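Local coordinates for uncharacterized protein (Bordetella bronchiseptica RB50, PDB 3BE3) that is of unknown function, belongs to the DUF1653 family and probably adopts a small SH3-like beta fold, at residues 56-61 with 70-75. Sequence-based numbering, arbitrary orientation.
Sequences RIWNET and PRFAYV. With SO4 (sulfate ion), chain D.
Phe72 lies flat against Trp58 in the tight, buried half of this contact. Its ring is stacked face to face on the six-membered ring of the indole, the centroids 3.6 Å apart and the planes nearly parallel (3°). The overlap is nearly complete: Phe72 CD1 sits 3.5 Å from Trp58 CD2, while Phe72 CB rests over the five-membered ring in a CH-pi contact. The CB of Trp58 starts away from strand 67-76, but with CG anti to the backbone N (chi1 175°) the indole swings back to lie against one face of the Phe72 ring. Tyr13 and Tyr39 meet Trp58 edge to face, and His15 meets Phe72 likewise. In this antiparallel sheet, consistent with the SH3 clan of the family, the short helix 55-58 follows strand 50-54 and leads into the hairpin of strands 61-64 and 67-76; the stack ties that helix to the returning strand. Arg71 makes a second, polar grip. Its chain bends at chi3 (-65°), turning NE to Ile57 O over 2.8 Å, from above the carbonyl plane, while Glu60 N reaches the same oxygen from the opposite face. Arg71 NH2 forms a salt bridge of 2.8 Å with Glu60 OE1. These two bonds hold the guanidinium by its edge and fix its rotation. Arg71 NH1 donates to a sulfate, probably from the crystallisation liquor, that Tyr16, His15 and Arg53 also bind. A water bridges the two backbones, accepting from Phe72 N and donating to Trp58 O, and Arg71 N bonds Glu60 O at 3.1 Å. The loose end is exposed: Thr61 and Pro70 form an antiparallel non-hydrogen-bonded pair whose side chains diverge.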
# COMPACT_ATOMS: atom_id res chain seq x y z
N ARG B 56 -2.63 -2.32 -13.16
CA ARG B 56 -2.55 -2.71 -14.56
C ARG B 56 -1.33 -3.58 -14.88
O ARG B 56 -1.36 -4.37 -15.82
CB ARG B 56 -2.60 -1.48 -15.47
CG ARG B 56 -1.48 -0.48 -15.28
CD ARG B 56 -1.65 0.66 -16.28
NE ARG B 56 -0.47 1.52 -16.34
CZ ARG B 56 -0.27 2.60 -15.58
NH1 ARG B 56 -1.18 2.96 -14.68
NH2 ARG B 56 0.85 3.30 -15.72
N ILE B 57 -0.26 -3.44 -14.10
CA ILE B 57 0.93 -4.27 -14.32
C ILE B 57 0.68 -5.62 -13.65
O ILE B 57 1.01 -6.68 -14.19
CB ILE B 57 2.20 -3.63 -13.72
CG1 ILE B 57 2.47 -2.26 -14.36
CG2 ILE B 57 3.39 -4.56 -13.92
CD1 ILE B 57 2.66 -2.30 -15.86
N TRP B 58 0.10 -5.58 -12.45
CA TRP B 58 -0.23 -6.79 -11.68
C TRP B 58 -1.12 -7.70 -12.53
O TRP B 58 -0.96 -8.92 -12.53
CB TRP B 58 -0.96 -6.39 -10.38
CG TRP B 58 -1.50 -7.53 -9.52
CD1 TRP B 58 -2.62 -8.27 -9.74
CD2 TRP B 58 -0.97 -7.98 -8.26
NE1 TRP B 58 -2.83 -9.14 -8.69
CE2 TRP B 58 -1.83 -8.98 -7.77
CE3 TRP B 58 0.14 -7.63 -7.49
CZ2 TRP B 58 -1.60 -9.64 -6.56
CZ3 TRP B 58 0.36 -8.29 -6.28
CH2 TRP B 58 -0.51 -9.27 -5.83
N ASN B 59 -2.06 -7.08 -13.24
CA ASN B 59 -3.01 -7.79 -14.10
C ASN B 59 -2.47 -8.24 -15.46
O ASN B 59 -3.19 -8.90 -16.22
CB ASN B 59 -4.26 -6.94 -14.32
CG ASN B 59 -5.24 -7.04 -13.18
OD1 ASN B 59 -5.34 -8.08 -12.54
ND2 ASN B 59 -5.98 -5.97 -12.93
N GLU B 60 -1.24 -7.89 -15.79
CA GLU B 60 -0.70 -8.28 -17.08
C GLU B 60 -0.43 -9.77 -17.18
O GLU B 60 -0.20 -10.46 -16.18
CB GLU B 60 0.60 -7.53 -17.39
CG GLU B 60 0.42 -6.04 -17.61
CD GLU B 60 1.72 -5.36 -18.00
OE1 GLU B 60 2.77 -5.73 -17.45
OE2 GLU B 60 1.68 -4.45 -18.85
N THR B 61 -0.47 -10.27 -18.41
CA THR B 61 -0.19 -11.67 -18.68
C THR B 61 1.27 -11.74 -19.09
O THR B 61 1.80 -10.79 -19.66
CB THR B 61 -1.10 -12.22 -19.81
OG1 THR B 61 -2.45 -12.28 -19.35
CG2 THR B 61 -0.66 -13.62 -20.23
N PRO B 70 -1.11 -15.70 -15.99
CA PRO B 70 -1.21 -14.46 -15.20
C PRO B 70 0.09 -14.15 -14.48
O PRO B 70 0.80 -15.06 -14.06
CB PRO B 70 -2.33 -14.78 -14.21
CG PRO B 70 -3.14 -15.83 -14.89
CD PRO B 70 -2.08 -16.70 -15.52
N ARG B 71 0.41 -12.87 -14.34
CA ARG B 71 1.61 -12.48 -13.61
C ARG B 71 1.35 -12.92 -12.17
O ARG B 71 2.23 -13.46 -11.50
CB ARG B 71 1.82 -10.96 -13.66
CG ARG B 71 3.12 -10.51 -13.00
CD ARG B 71 3.23 -8.99 -12.90
NE ARG B 71 3.31 -8.32 -14.20
CZ ARG B 71 4.35 -8.40 -15.03
NH1 ARG B 71 5.42 -9.12 -14.72
NH2 ARG B 71 4.32 -7.73 -16.18
N PHE B 72 0.12 -12.70 -11.71
CA PHE B 72 -0.32 -13.07 -10.37
C PHE B 72 -1.64 -13.85 -10.47
O PHE B 72 -2.63 -13.30 -10.94
CB PHE B 72 -0.55 -11.83 -9.50
CG PHE B 72 0.72 -11.14 -9.05
CD1 PHE B 72 1.29 -10.11 -9.79
CD2 PHE B 72 1.36 -11.53 -7.87
CE1 PHE B 72 2.45 -9.47 -9.36
CE2 PHE B 72 2.51 -10.90 -7.43
CZ PHE B 72 3.07 -9.87 -8.18
N ALA B 73 -1.65 -15.10 -10.03
CA ALA B 73 -2.85 -15.94 -10.07
C ALA B 73 -3.55 -16.08 -8.72
O ALA B 73 -2.96 -16.57 -7.76
CB ALA B 73 -2.51 -17.33 -10.60
N TYR B 74 -4.81 -15.65 -8.66
CA TYR B 74 -5.60 -15.72 -7.42
C TYR B 74 -5.87 -17.17 -7.04
O TYR B 74 -6.32 -17.96 -7.88
CB TYR B 74 -6.93 -14.98 -7.62
CG TYR B 74 -7.87 -14.96 -6.42
CD1 TYR B 74 -7.58 -14.22 -5.28
CD2 TYR B 74 -9.05 -15.70 -6.43
CE1 TYR B 74 -8.45 -14.20 -4.18
CE2 TYR B 74 -9.92 -15.69 -5.33
CZ TYR B 74 -9.62 -14.94 -4.21
OH TYR B 74 -10.48 -14.94 -3.12
N VAL B 75 -5.62 -17.53 -5.78
CA VAL B 75 -5.89 -18.90 -5.35
C VAL B 75 -6.73 -18.99 -4.07
O VAL B 75 -6.79 -20.03 -3.42
CB VAL B 75 -4.60 -19.71 -5.12
CG1 VAL B 75 -3.71 -19.64 -6.36
CG2 VAL B 75 -3.87 -19.20 -3.88
S SO4 D . 8.02 -9.68 -12.35
O1 SO4 D . 6.59 -9.79 -11.99
O2 SO4 D . 8.18 -9.96 -13.79
O3 SO4 D . 8.50 -8.31 -12.07
O4 SO4 D . 8.80 -10.65 -11.56
O HOH W 1 -1.97 -11.24 -13.34